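PDB 1MGP: hypothetical protein TM841 from Thermotoga maritima, which binds long-chain fatty acids such as palmitate and may take part in lipid transport or fatty acid metabolism. Local coordinates for residues Ser89-Glu94 / Ser121-Ser126; Arg215-Ile220 / Arg229-Asp234; Gly252-Val257 / Glu280-Ile285. All blocks are in the same frame, centred on the assembly; numbering follows the deposited sequence.

Contact 1. Residues Ser89-Glu94 / Ser121-Ser126. With PLM (palmitic acid), chain B.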
ATOM      1  N   SER A  89       6.385 -12.595  -5.251  1.00  9.24           N
ATOM      2  CA  SER A  89       5.256 -13.431  -5.610  1.00  9.57           C
ATOM      3  C   SER A  89       4.096 -13.245  -4.644  1.00  9.99           C
ATOM      4  O   SER A  89       4.284 -12.959  -3.455  1.00  7.31           O
ATOM      5  CB  SER A  89       5.663 -14.908  -5.664  1.00 12.41           C
ATOM      6  OG  SER A  89       5.979 -15.394  -4.377  1.00 20.56           O
ATOM      7  N   GLN A  90       2.893 -13.405  -5.184  1.00  8.38           N
ATOM      8  CA  GLN A  90       1.649 -13.277  -4.437  1.00  9.25           C
ATOM      9  C   GLN A  90       1.558 -14.364  -3.370  1.00  9.56           C
ATOM     10  O   GLN A  90       2.335 -15.319  -3.373  1.00 10.43           O
ATOM     11  CB  GLN A  90       0.476 -13.433  -5.407  1.00  9.82           C
ATOM     12  CG  GLN A  90       0.421 -14.835  -6.017  1.00 12.11           C
ATOM     13  CD  GLN A  90      -0.317 -14.892  -7.336  1.00 16.30           C
ATOM     14  OE1 GLN A  90      -0.002 -14.151  -8.270  1.00 17.73           O
ATOM     15  NE2 GLN A  90      -1.299 -15.783  -7.429  1.00 14.31           N
ATOM     16  N   PRO A  91       0.613 -14.225  -2.427  1.00 10.01           N
ATOM     17  CA  PRO A  91       0.496 -15.262  -1.402  1.00  9.54           C
ATOM     18  C   PRO A  91      -0.153 -16.449  -2.104  1.00 10.38           C
ATOM     19  O   PRO A  91      -0.798 -16.278  -3.136  1.00 12.37           O
ATOM     20  CB  PRO A  91      -0.451 -14.642  -0.373  1.00  8.99           C
ATOM     21  CG  PRO A  91      -0.334 -13.156  -0.615  1.00 10.10           C
ATOM     22  CD  PRO A  91      -0.247 -13.072  -2.114  1.00 10.20           C
ATOM     23  N   SER A  92       0.008 -17.647  -1.562  1.00 11.61           N
ATOM     24  CA  SER A  92      -0.608 -18.811  -2.186  1.00 10.36           C
ATOM     25  C   SER A  92      -2.070 -18.836  -1.768  1.00  9.11           C
ATOM     26  O   SER A  92      -2.470 -18.128  -0.845  1.00  9.52           O
ATOM     27  CB  SER A  92       0.070 -20.094  -1.706  1.00 10.66           C
ATOM     28  OG  SER A  92      -0.211 -20.316  -0.333  1.00 12.87           O
ATOM     29  N   VAL A  93      -2.868 -19.643  -2.455  1.00  9.01           N
ATOM     30  CA  VAL A  93      -4.280 -19.779  -2.125  1.00  9.53           C
ATOM     31  C   VAL A  93      -4.344 -20.362  -0.721  1.00 10.75           C
ATOM     32  O   VAL A  93      -5.165 -19.959   0.099  1.00 12.49           O
ATOM     33  CB  VAL A  93      -4.985 -20.727  -3.120  1.00 10.76           C
ATOM     34  CG1 VAL A  93      -6.362 -21.125  -2.598  1.00 10.31           C
ATOM     35  CG2 VAL A  93      -5.107 -20.038  -4.478  1.00  9.24           C
ATOM     36  N   GLU A  94      -3.456 -21.314  -0.455  1.00 13.45           N
ATOM     37  CA  GLU A  94      -3.371 -21.963   0.849  1.00 15.25           C
ATOM     38  C   GLU A  94      -3.125 -20.923   1.944  1.00 14.25           C
ATOM     39  O   GLU A  94      -3.715 -21.002   3.018  1.00 13.56           O
ATOM     40  CB  GLU A  94      -2.238 -22.992   0.836  1.00 21.19           C
ATOM     41  CG  GLU A  94      -1.961 -23.664   2.171  1.00 29.87           C
ATOM     42  CD  GLU A  94      -0.691 -24.509   2.140  1.00 37.20           C
ATOM     43  OE1 GLU A  94      -0.324 -25.079   3.193  1.00 39.33           O
ATOM     44  OE2 GLU A  94      -0.060 -24.604   1.062  1.00 40.04           O
ATOM     45  N   SER A 121      -0.598  -7.504  -9.661  1.00 11.23           N
ATOM     46  CA  SER A 121      -0.320  -8.783  -9.026  1.00 11.08           C
ATOM     47  C   SER A 121      -1.500  -9.735  -9.110  1.00 11.66           C
ATOM     48  O   SER A 121      -2.640  -9.317  -9.317  1.00 12.57           O
ATOM     49  CB  SER A 121       0.031  -8.524  -7.557  1.00  9.11           C
ATOM     50  OG  SER A 121       0.116  -9.716  -6.806  1.00 11.16           O
ATOM     51  N   GLY A 122      -1.215 -11.022  -8.941  1.00 12.42           N
ATOM     52  CA  GLY A 122      -2.267 -12.017  -8.974  1.00 12.23           C
ATOM     53  C   GLY A 122      -2.846 -12.208  -7.584  1.00 10.74           C
ATOM     54  O   GLY A 122      -3.644 -13.111  -7.357  1.00 10.25           O
ATOM     55  N   THR A 123      -2.445 -11.348  -6.652  1.00  8.98           N
ATOM     56  CA  THR A 123      -2.927 -11.438  -5.279  1.00  8.87           C
ATOM     57  C   THR A 123      -4.452 -11.382  -5.172  1.00  9.17           C
ATOM     58  O   THR A 123      -5.054 -12.180  -4.453  1.00 10.55           O
ATOM     59  CB  THR A 123      -2.304 -10.329  -4.410  1.00  8.52           C
ATOM     60  OG1 THR A 123      -0.880 -10.502  -4.385  1.00  8.10           O
ATOM     61  CG2 THR A 123      -2.842 -10.396  -2.980  1.00  8.61           C
ATOM     62  N   TYR A 124      -5.078 -10.452  -5.888  1.00  9.28           N
ATOM     63  CA  TYR A 124      -6.533 -10.330  -5.858  1.00  8.71           C
ATOM     64  C   TYR A 124      -7.202 -11.646  -6.252  1.00 10.23           C
ATOM     65  O   TYR A 124      -8.057 -12.160  -5.523  1.00 10.30           O
ATOM     66  CB  TYR A 124      -7.003  -9.225  -6.808  1.00 10.15           C
ATOM     67  CG  TYR A 124      -8.507  -9.177  -6.979  1.00  8.63           C
ATOM     68  CD1 TYR A 124      -9.331  -8.671  -5.972  1.00  8.37           C
ATOM     69  CD2 TYR A 124      -9.109  -9.680  -8.135  1.00  9.20           C
ATOM     70  CE1 TYR A 124     -10.727  -8.670  -6.109  1.00  9.00           C
ATOM     71  CE2 TYR A 124     -10.501  -9.684  -8.282  1.00  9.75           C
ATOM     72  CZ  TYR A 124     -11.299  -9.180  -7.265  1.00 10.24           C
ATOM     73  OH  TYR A 124     -12.670  -9.190  -7.404  1.00 12.31           O
ATOM     74  N   ASN A 125      -6.820 -12.193  -7.406  1.00  9.75           N
ATOM     75  CA  ASN A 125      -7.413 -13.448  -7.869  1.00 10.17           C
ATOM     76  C   ASN A 125      -7.175 -14.580  -6.877  1.00  9.86           C
ATOM     77  O   ASN A 125      -8.026 -15.445  -6.704  1.00 10.60           O
ATOM     78  CB  ASN A 125      -6.856 -13.853  -9.242  1.00 11.31           C
ATOM     79  CG  ASN A 125      -7.259 -12.895 -10.346  1.00 14.58           C
ATOM     80  OD1 ASN A 125      -8.395 -12.416 -10.390  1.00 16.67           O
ATOM     81  ND2 ASN A 125      -6.334 -12.625 -11.262  1.00 17.92           N
ATOM     82  N   SER A 126      -6.016 -14.577  -6.231  1.00  9.35           N
ATOM     83  CA  SER A 126      -5.700 -15.614  -5.262  1.00 10.43           C
ATOM     84  C   SER A 126      -6.620 -15.517  -4.042  1.00 11.86           C
ATOM     85  O   SER A 126      -7.101 -16.531  -3.528  1.00 13.21           O
ATOM     86  CB  SER A 126      -4.235 -15.498  -4.835  1.00 13.40           C
ATOM     87  OG  SER A 126      -3.889 -16.536  -3.935  1.00 19.94           O
TER
HETATM   88  C1  PLM B 314       3.606  -9.950  -6.898  1.00 18.81           C
HETATM   89  O1  PLM B 314       2.493 -10.443  -7.167  1.00 16.31           O
HETATM   90  O2  PLM B 314       4.679 -10.558  -7.098  1.00 18.02           O
HETATM   91  C2  PLM B 314       3.655  -8.546  -6.301  1.00 18.15           C
HETATM   92  C3  PLM B 314       3.918  -7.450  -7.334  1.00 18.01           C
HETATM   93  C4  PLM B 314       3.958  -6.091  -6.654  1.00 19.90           C
HETATM   94  C5  PLM B 314       4.215  -4.973  -7.641  1.00 19.96           C
HETATM   95  C6  PLM B 314       4.521  -3.667  -6.948  1.00 20.33           C
HETATM   96  C7  PLM B 314       4.811  -2.560  -7.948  1.00 21.79           C
HETATM   97  C8  PLM B 314       5.353  -1.327  -7.250  1.00 22.81           C
HETATM   98  C9  PLM B 314       4.242  -0.340  -6.932  1.00 22.06           C
HETATM   99  CA  PLM B 314       4.673   0.636  -5.859  1.00 21.04           C
HETATM  100  CB  PLM B 314       3.608   1.680  -5.607  1.00 20.05           C
HETATM  101  CC  PLM B 314       4.063   2.639  -4.522  1.00 19.07           C
HETATM  102  CD  PLM B 314       3.011   3.710  -4.237  1.00 18.58           C
HETATM  103  CE  PLM B 314       3.489   4.663  -3.130  1.00 20.07           C
HETATM  104  CF  PLM B 314       2.453   5.734  -2.785  1.00 20.30           C
HETATM  105  CG  PLM B 314       1.514   5.284  -1.669  1.00 23.66           C
HETATM  106  O   HOH W   1       1.472 -11.623  -9.371  1.00 20.12           O
HETATM  107  O   HOH W   2      -1.489 -17.703  -5.349  1.00 22.97           O
HETATM  108  O   HOH W   3      -3.504 -15.423  -8.847  1.00 29.79           O
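With CG wedged between the backbone N and the carbonyl carbon (chi1 65°) and the chain extended beyond it, Gln90 lays its amide along Gly122, where OE1 comes 3.2 Å from Gly122 CA. With Gln90 OE1 where it stands, a CB on Gly122 would probably collide with it. On Ser121, OG lies anti to the backbone N (chi1 171°) and reaches palmitate, donating to its O1 at 2.5 Å. The same OG accepts from Thr123 N at 3.0 Å, forming an ST turn at the start of helix 123-133, and from the Thr123 hydroxyl OG1 at 2.7 Å. Three groups thus grip one hydroxyl in the fatty acid head-group site of this DegV-family protein, where Thr88 OG1 also bonds to the ligand. Pro91 and Thr123 cross nearly at a right angle, and Leu53 of strand 48-56 and Phe96 of helix 93-105 pack on both. Ser126 OG lies 3.2 Å from Pro91 O and 3.7 Å from Val93 CG2. One water accepts from Gly122 N and lies close to palmitate O1 and Gln90 OE1; another links Gln90 NE2 to Gly122 O; a third accepts from NE2, donates to Pro91 O and sits 3.0 Å from Ser126 OG.

Contact 2. Residues Arg215-Ile220 / Arg229-Asp234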
ATOM      1  N   ARG A 215      15.165  11.837 -10.716  1.00 17.80           N
ATOM      2  CA  ARG A 215      14.101  11.226  -9.936  1.00 16.66           C
ATOM      3  C   ARG A 215      12.870  11.101 -10.822  1.00 15.58           C
ATOM      4  O   ARG A 215      12.445  12.074 -11.444  1.00 16.79           O
ATOM      5  CB  ARG A 215      13.773  12.073  -8.698  1.00 17.80           C
ATOM      6  CG  ARG A 215      14.945  12.245  -7.737  1.00 20.83           C
ATOM      7  CD  ARG A 215      15.574  10.896  -7.391  1.00 24.46           C
ATOM      8  NE  ARG A 215      16.970  11.024  -6.970  1.00 29.02           N
ATOM      9  CZ  ARG A 215      17.350  11.607  -5.842  1.00 30.17           C
ATOM     10  NH1 ARG A 215      16.436  12.109  -5.025  1.00 34.25           N
ATOM     11  NH2 ARG A 215      18.635  11.683  -5.526  1.00 30.53           N
ATOM     12  N   VAL A 216      12.313   9.896 -10.891  1.00 13.50           N
ATOM     13  CA  VAL A 216      11.129   9.648 -11.700  1.00 12.05           C
ATOM     14  C   VAL A 216       9.896   9.651 -10.802  1.00 12.95           C
ATOM     15  O   VAL A 216       9.825   8.907  -9.818  1.00 13.87           O
ATOM     16  CB  VAL A 216      11.228   8.290 -12.430  1.00 11.00           C
ATOM     17  CG1 VAL A 216       9.988   8.064 -13.288  1.00  9.88           C
ATOM     18  CG2 VAL A 216      12.470   8.265 -13.298  1.00 11.23           C
ATOM     19  N   CYS A 217       8.933  10.501 -11.143  1.00 12.08           N
ATOM     20  CA  CYS A 217       7.698  10.627 -10.384  1.00 12.33           C
ATOM     21  C   CYS A 217       6.591   9.826 -11.037  1.00 12.74           C
ATOM     22  O   CYS A 217       6.393   9.895 -12.250  1.00 12.78           O
ATOM     23  CB  CYS A 217       7.277  12.094 -10.312  1.00 12.54           C
ATOM     24  SG  CYS A 217       8.573  13.168  -9.695  1.00 19.11           S
ATOM     25  N   LEU A 218       5.857   9.072 -10.225  1.00 13.23           N
ATOM     26  CA  LEU A 218       4.765   8.261 -10.743  1.00 12.08           C
ATOM     27  C   LEU A 218       3.526   8.374  -9.879  1.00 12.93           C
ATOM     28  O   LEU A 218       3.569   8.884  -8.763  1.00 12.42           O
ATOM     29  CB  LEU A 218       5.162   6.786 -10.792  1.00 11.38           C
ATOM     30  CG  LEU A 218       6.405   6.331 -11.556  1.00 10.37           C
ATOM     31  CD1 LEU A 218       7.631   6.382 -10.647  1.00 11.04           C
ATOM     32  CD2 LEU A 218       6.177   4.912 -12.039  1.00  8.72           C
ATOM     33  N   HIS A 219       2.412   7.893 -10.413  1.00 14.67           N
ATOM     34  CA  HIS A 219       1.169   7.861  -9.666  1.00 14.17           C
ATOM     35  C   HIS A 219       0.395   6.671 -10.203  1.00 14.17           C
ATOM     36  O   HIS A 219       0.653   6.205 -11.311  1.00 15.55           O
ATOM     37  CB  HIS A 219       0.368   9.157  -9.829  1.00 14.42           C
ATOM     38  CG  HIS A 219      -0.222   9.348 -11.188  1.00 15.98           C
ATOM     39  ND1 HIS A 219      -1.528   9.744 -11.379  1.00 15.31           N
ATOM     40  CD2 HIS A 219       0.322   9.235 -12.424  1.00 17.73           C
ATOM     41  CE1 HIS A 219      -1.764   9.869 -12.672  1.00 14.83           C
ATOM     42  NE2 HIS A 219      -0.658   9.567 -13.329  1.00 17.94           N
ATOM     43  N   ILE A 220      -0.526   6.148  -9.409  1.00 12.83           N
ATOM     44  CA  ILE A 220      -1.299   5.007  -9.858  1.00 13.36           C
ATOM     45  C   ILE A 220      -2.611   5.495 -10.437  1.00 13.16           C
ATOM     46  O   ILE A 220      -3.348   6.229  -9.787  1.00 11.94           O
ATOM     47  CB  ILE A 220      -1.593   4.032  -8.702  1.00 15.27           C
ATOM     48  CG1 ILE A 220      -0.275   3.575  -8.067  1.00 13.97           C
ATOM     49  CG2 ILE A 220      -2.388   2.836  -9.233  1.00 14.57           C
ATOM     50  CD1 ILE A 220      -0.442   2.552  -6.941  1.00 16.27           C
ATOM     51  N   ARG A 229       6.723  12.191 -14.795  1.00 18.19           N
ATOM     52  CA  ARG A 229       7.729  13.240 -14.802  1.00 19.70           C
ATOM     53  C   ARG A 229       9.096  12.819 -14.284  1.00 19.35           C
ATOM     54  O   ARG A 229       9.209  11.941 -13.427  1.00 17.65           O
ATOM     55  CB  ARG A 229       7.219  14.426 -13.982  1.00 22.32           C
ATOM     56  CG  ARG A 229       8.058  15.679 -14.088  1.00 24.42           C
ATOM     57  CD  ARG A 229       7.337  16.810 -13.403  1.00 28.28           C
ATOM     58  NE  ARG A 229       7.994  18.093 -13.607  1.00 31.77           N
ATOM     59  CZ  ARG A 229       7.429  19.260 -13.322  1.00 32.15           C
ATOM     60  NH1 ARG A 229       6.200  19.293 -12.825  1.00 31.21           N
ATOM     61  NH2 ARG A 229       8.091  20.390 -13.537  1.00 34.01           N
ATOM     62  N   LYS A 230      10.129  13.461 -14.821  1.00 18.26           N
ATOM     63  CA  LYS A 230      11.506  13.204 -14.421  1.00 18.21           C
ATOM     64  C   LYS A 230      12.093  14.543 -13.992  1.00 16.64           C
ATOM     65  O   LYS A 230      12.007  15.522 -14.727  1.00 16.98           O
ATOM     66  CB  LYS A 230      12.308  12.639 -15.598  1.00 20.96           C
ATOM     67  CG  LYS A 230      11.630  11.464 -16.285  1.00 25.62           C
ATOM     68  CD  LYS A 230      12.507  10.843 -17.360  1.00 28.50           C
ATOM     69  CE  LYS A 230      13.726  10.168 -16.758  1.00 31.49           C
ATOM     70  NZ  LYS A 230      14.517   9.423 -17.782  1.00 32.19           N
ATOM     71  N   VAL A 231      12.677  14.588 -12.801  1.00 16.31           N
ATOM     72  CA  VAL A 231      13.268  15.819 -12.286  1.00 14.69           C
ATOM     73  C   VAL A 231      14.610  15.521 -11.617  1.00 16.47           C
ATOM     74  O   VAL A 231      14.967  14.358 -11.414  1.00 15.90           O
ATOM     75  CB  VAL A 231      12.337  16.507 -11.257  1.00 15.07           C
ATOM     76  CG1 VAL A 231      10.980  16.818 -11.893  1.00 14.10           C
ATOM     77  CG2 VAL A 231      12.161  15.618 -10.043  1.00 14.08           C
ATOM     78  N   ARG A 232      15.349  16.575 -11.280  1.00 15.84           N
ATOM     79  CA  ARG A 232      16.655  16.432 -10.641  1.00 17.25           C
ATOM     80  C   ARG A 232      16.562  16.814  -9.164  1.00 15.17           C
ATOM     81  O   ARG A 232      16.187  17.935  -8.837  1.00 13.97           O
ATOM     82  CB  ARG A 232      17.677  17.352 -11.319  1.00 20.33           C
ATOM     83  CG  ARG A 232      17.701  17.288 -12.841  1.00 26.83           C
ATOM     84  CD  ARG A 232      18.540  16.132 -13.359  1.00 33.32           C
ATOM     85  NE  ARG A 232      18.674  16.185 -14.815  1.00 38.39           N
ATOM     86  CZ  ARG A 232      19.508  15.427 -15.522  1.00 40.39           C
ATOM     87  NH1 ARG A 232      20.291  14.550 -14.908  1.00 41.45           N
ATOM     88  NH2 ARG A 232      19.561  15.545 -16.845  1.00 41.46           N
ATOM     89  N   GLY A 233      16.901  15.887  -8.275  1.00 14.44           N
ATOM     90  CA  GLY A 233      16.856  16.192  -6.856  1.00 12.25           C
ATOM     91  C   GLY A 233      15.523  15.911  -6.185  1.00 14.41           C
ATOM     92  O   GLY A 233      14.471  15.955  -6.828  1.00 12.71           O
ATOM     93  N   ASP A 234      15.569  15.645  -4.882  1.00 12.11           N
ATOM     94  CA  ASP A 234      14.372  15.338  -4.101  1.00 14.44           C
ATOM     95  C   ASP A 234      13.425  16.519  -3.914  1.00 14.35           C
ATOM     96  O   ASP A 234      12.209  16.342  -3.889  1.00 13.27           O
ATOM     97  CB  ASP A 234      14.777  14.785  -2.730  1.00 14.67           C
ATOM     98  CG  ASP A 234      15.442  13.423  -2.825  1.00 19.43           C
ATOM     99  OD1 ASP A 234      14.735  12.399  -2.790  1.00 22.82           O
ATOM    100  OD2 ASP A 234      16.679  13.373  -2.954  1.00 24.92           O
TER
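Val216 lies alongside Lys230, the two side chains pointing the same way, with CG2 of the valine 4.1 Å from CE of the lysine. They form a non-hydrogen-bonded antiparallel pair, and the hydrogen-bonded pairs flank it: Arg215 N donates to Val231 O at 2.6 Å and Val231 N returns a bond to Arg215 O at 2.9 Å, while Cys217 N meets Arg229 O at 2.7 Å in a nearly straight line (175°). The return bond from Arg229 N to Cys217 O is weak. Arg215, Cys217, Arg229 and Val231 share the other face, where Ala237 and Ala240 of helix 234-246 press on Val231 and Cys217. A bend at chi2 (-51°) carries the Arg215 chain past the end of the neighbouring strand, so that CG rests 3.8 Å from Gly233 O and one guanidinium face passes over Gly233 CA. Its NH1 is placed too close to the Asp234 carboxylate, so the salt bridge to OD2 stands but its exact geometry is uncertain; Asp234 OD1 is also held by Tyr188 OH. Were Arg215 an alanine, the Asp234 carboxylate would probably lose its cationic mate and Gly233 the guanidinium lying over its CA. Strands 214-221 and 224-232 follow one another in the chain, joined by a short turn, and so form a beta hairpin, whose second strand is the outermost of a six-stranded mixed sheet in this chain.

Contact 3. Residues Gly252-Val257 / Glu280-Ile285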
ATOM      1  N   GLY A 252      -5.630  23.638   0.209  1.00 24.69           N
ATOM      2  CA  GLY A 252      -6.562  23.979   1.263  1.00 21.89           C
ATOM      3  C   GLY A 252      -7.526  22.840   1.534  1.00 19.79           C
ATOM      4  O   GLY A 252      -8.255  22.868   2.524  1.00 19.14           O
ATOM      5  N   SER A 253      -7.541  21.839   0.654  1.00 19.40           N
ATOM      6  CA  SER A 253      -8.423  20.684   0.834  1.00 17.92           C
ATOM      7  C   SER A 253      -8.016  19.922   2.090  1.00 17.32           C
ATOM      8  O   SER A 253      -6.858  19.983   2.513  1.00 16.21           O
ATOM      9  CB  SER A 253      -8.346  19.746  -0.372  1.00 17.82           C
ATOM     10  OG  SER A 253      -8.920  20.337  -1.526  1.00 16.09           O
ATOM     11  N   LYS A 254      -8.969  19.204   2.681  1.00 16.60           N
ATOM     12  CA  LYS A 254      -8.711  18.435   3.896  1.00 17.83           C
ATOM     13  C   LYS A 254      -8.278  17.009   3.546  1.00 17.55           C
ATOM     14  O   LYS A 254      -8.941  16.319   2.767  1.00 16.67           O
ATOM     15  CB  LYS A 254      -9.962  18.411   4.777  1.00 17.72           C
ATOM     16  CG  LYS A 254      -9.767  17.661   6.084  1.00 22.39           C
ATOM     17  CD  LYS A 254     -10.984  17.752   7.003  1.00 24.51           C
ATOM     18  CE  LYS A 254     -11.224  19.175   7.499  1.00 25.85           C
ATOM     19  NZ  LYS A 254     -11.646  20.094   6.399  1.00 30.32           N
ATOM     20  N   LEU A 255      -7.171  16.567   4.139  1.00 17.42           N
ATOM     21  CA  LEU A 255      -6.631  15.243   3.844  1.00 16.20           C
ATOM     22  C   LEU A 255      -6.199  14.434   5.059  1.00 16.22           C
ATOM     23  O   LEU A 255      -6.086  14.941   6.172  1.00 15.47           O
ATOM     24  CB  LEU A 255      -5.393  15.371   2.948  1.00 16.19           C
ATOM     25  CG  LEU A 255      -5.330  16.293   1.728  1.00 14.15           C
ATOM     26  CD1 LEU A 255      -3.876  16.420   1.272  1.00 15.07           C
ATOM     27  CD2 LEU A 255      -6.192  15.744   0.609  1.00 15.69           C
ATOM     28  N   ARG A 256      -5.946  13.157   4.797  1.00 16.29           N
ATOM     29  CA  ARG A 256      -5.429  12.210   5.771  1.00 15.79           C
ATOM     30  C   ARG A 256      -4.321  11.581   4.942  1.00 14.87           C
ATOM     31  O   ARG A 256      -4.529  11.242   3.771  1.00 13.37           O
ATOM     32  CB  ARG A 256      -6.477  11.170   6.147  1.00 18.64           C
ATOM     33  CG  ARG A 256      -7.651  11.751   6.897  1.00 19.45           C
ATOM     34  CD  ARG A 256      -8.778  10.753   6.951  1.00 21.59           C
ATOM     35  NE  ARG A 256      -8.870  10.119   8.253  1.00 20.45           N
ATOM     36  CZ  ARG A 256      -9.639   9.069   8.516  1.00 20.08           C
ATOM     37  NH1 ARG A 256     -10.384   8.522   7.561  1.00 16.98           N
ATOM     38  NH2 ARG A 256      -9.668   8.578   9.743  1.00 21.45           N
ATOM     39  N   VAL A 257      -3.138  11.440   5.517  1.00 15.06           N
ATOM     40  CA  VAL A 257      -2.046  10.898   4.734  1.00 13.62           C
ATOM     41  C   VAL A 257      -1.199   9.840   5.408  1.00 12.85           C
ATOM     42  O   VAL A 257      -1.097   9.776   6.632  1.00 13.82           O
ATOM     43  CB  VAL A 257      -1.084  12.025   4.279  1.00 15.89           C
ATOM     44  CG1 VAL A 257      -1.858  13.144   3.597  1.00 17.45           C
ATOM     45  CG2 VAL A 257      -0.326  12.573   5.473  1.00 17.80           C
ATOM     46  N   GLU A 280      -4.795  21.060   4.394  1.00 19.87           N
ATOM     47  CA  GLU A 280      -5.199  20.854   5.777  1.00 22.19           C
ATOM     48  C   GLU A 280      -5.135  19.357   6.085  1.00 21.75           C
ATOM     49  O   GLU A 280      -6.097  18.626   5.859  1.00 23.26           O
ATOM     50  CB  GLU A 280      -6.623  21.371   5.998  1.00 23.35           C
ATOM     51  CG  GLU A 280      -7.248  20.930   7.317  1.00 27.56           C
ATOM     52  CD  GLU A 280      -8.510  21.703   7.657  1.00 28.99           C
ATOM     53  OE1 GLU A 280      -9.397  21.831   6.784  1.00 31.09           O
ATOM     54  OE2 GLU A 280      -8.617  22.178   8.805  1.00 31.87           O
ATOM     55  N   VAL A 281      -3.991  18.911   6.591  1.00 21.76           N
ATOM     56  CA  VAL A 281      -3.783  17.505   6.926  1.00 19.92           C
ATOM     57  C   VAL A 281      -4.301  17.225   8.332  1.00 20.30           C
ATOM     58  O   VAL A 281      -3.634  17.537   9.314  1.00 21.49           O
ATOM     59  CB  VAL A 281      -2.277  17.144   6.862  1.00 19.89           C
ATOM     60  CG1 VAL A 281      -2.075  15.655   7.118  1.00 17.71           C
ATOM     61  CG2 VAL A 281      -1.709  17.538   5.505  1.00 17.28           C
ATOM     62  N   VAL A 282      -5.486  16.631   8.427  1.00 20.73           N
ATOM     63  CA  VAL A 282      -6.073  16.333   9.729  1.00 19.70           C
ATOM     64  C   VAL A 282      -5.474  15.092  10.383  1.00 18.61           C
ATOM     65  O   VAL A 282      -5.706  14.830  11.560  1.00 18.10           O
ATOM     66  CB  VAL A 282      -7.603  16.164   9.629  1.00 21.78           C
ATOM     67  CG1 VAL A 282      -8.214  17.404   8.995  1.00 22.96           C
ATOM     68  CG2 VAL A 282      -7.945  14.930   8.828  1.00 22.95           C
ATOM     69  N   ASP A 283      -4.711  14.323   9.617  1.00 18.06           N
ATOM     70  CA  ASP A 283      -4.062  13.138  10.160  1.00 18.55           C
ATOM     71  C   ASP A 283      -2.970  12.646   9.237  1.00 16.66           C
ATOM     72  O   ASP A 283      -3.134  12.605   8.017  1.00 16.05           O
ATOM     73  CB  ASP A 283      -5.058  12.003  10.405  1.00 20.86           C
ATOM     74  CG  ASP A 283      -4.434  10.850  11.189  1.00 24.22           C
ATOM     75  OD1 ASP A 283      -4.013  11.076  12.342  1.00 25.59           O
ATOM     76  OD2 ASP A 283      -4.348   9.724  10.655  1.00 26.79           O
ATOM     77  N   GLU A 284      -1.849  12.266   9.832  1.00 16.30           N
ATOM     78  CA  GLU A 284      -0.720  11.782   9.062  1.00 17.32           C
ATOM     79  C   GLU A 284       0.083  10.805   9.894  1.00 16.55           C
ATOM     80  O   GLU A 284       0.115  10.887  11.122  1.00 16.37           O
ATOM     81  CB  GLU A 284       0.172  12.955   8.649  1.00 21.48           C
ATOM     82  CG  GLU A 284       0.646  13.803   9.818  1.00 24.67           C
ATOM     83  CD  GLU A 284       1.410  15.039   9.373  1.00 28.81           C
ATOM     84  OE1 GLU A 284       2.528  14.895   8.840  1.00 29.86           O
ATOM     85  OE2 GLU A 284       0.886  16.159   9.553  1.00 32.14           O
ATOM     86  N   ILE A 285       0.720   9.868   9.209  1.00 15.42           N
ATOM     87  CA  ILE A 285       1.556   8.880   9.860  1.00 13.57           C
ATOM     88  C   ILE A 285       2.533   8.387   8.801  1.00 13.02           C
ATOM     89  O   ILE A 285       2.238   8.422   7.605  1.00 11.86           O
ATOM     90  CB  ILE A 285       0.722   7.701  10.419  1.00 14.18           C
ATOM     91  CG1 ILE A 285       1.627   6.780  11.246  1.00 17.05           C
ATOM     92  CG2 ILE A 285       0.082   6.916   9.282  1.00 12.21           C
ATOM     93  CD1 ILE A 285       0.887   5.664  11.967  1.00 18.69           C
TER
HETATM   94  O   HOH W   4      -8.651  24.241   5.220  1.00 37.81           O
HETATM   95  O   HOH W   5      -3.412   9.245   8.146  1.00 14.98           O
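Val257 and Glu284 stand side by side on the helix-covered face of a parallel strand pair, CG2 of the valine pressed 3.2 Å from CB of the glutamate. The two strands belong to a beta-alpha-beta unit, in which helix 265-275 connects strand 254-261 to strand 280-288. Leu272 and Leu275 of that helix pack on Val257, and Ile306 of strand 302-308 covers it further. Val281 CG1 lies 3.9 Å from Val257 CG2 on the same face, which Leu255 shares. Val257 N donates to Asp283 O at 2.8 Å and Ile285 N to Val257 O.

The second strand turns a corner at Val282. Val282 N still reaches Leu255 O, at 2.9 Å, and the side chain points toward the other strand and meets Lys254 and Arg256. CG1 is driven against the lysine chain, 3.3 Å from Lys254 CG, closer than ordinary van der Waals contact, and CG2 meets Arg256 CG. The guanidinium of Arg256 is engaged farther off, by Glu159 and Glu307, and Asp283 pairs with Arg155.

Apart from this tight spot, the face carrying Lys254 and Glu280 is one of charge and water, although the backbone pairing persists toward Gly252 through bonds from Glu280 N to Ser253 O and from Leu255 N to Glu280 O. Glu280, an exposed residue, runs beside Lys254, whose chain bends at chi3 and chi4 (-66° and 68°) and so folds NZ back to the carboxylate in a salt bridge. A water spans Gly252 O and Glu280 OE1, adding a second partner for that oxygen. Lys254 NZ, 2.9 Å from Glu280 OE1, meets it from above the carboxylate plane, 54° out of it.

Overall arrangement
Contacts 1, 2 and 3 follow one another along the chain without overlap, and none touches another. Contact 1 begins at the end of strand 87-89 of the first mixed sheet and takes in the starts of helices 93-105 and 123-133. Contacts 2 and 3 sit at the two outermost pairs of the other six-stranded sheet, their centres about 22 Å apart: strand 224-232 ends it on one side and strand 280-288 on the other. The centres of contacts 1 and 3 are about 32 Å apart, on opposite sides of the chain's centre. The palmitate spans this division: its carboxylate is held by Ser121 of contact 1 together with Thr88, while its tail runs toward the second sheet, the ligand's nearest approach to the Val257 side chain being about 9 Å.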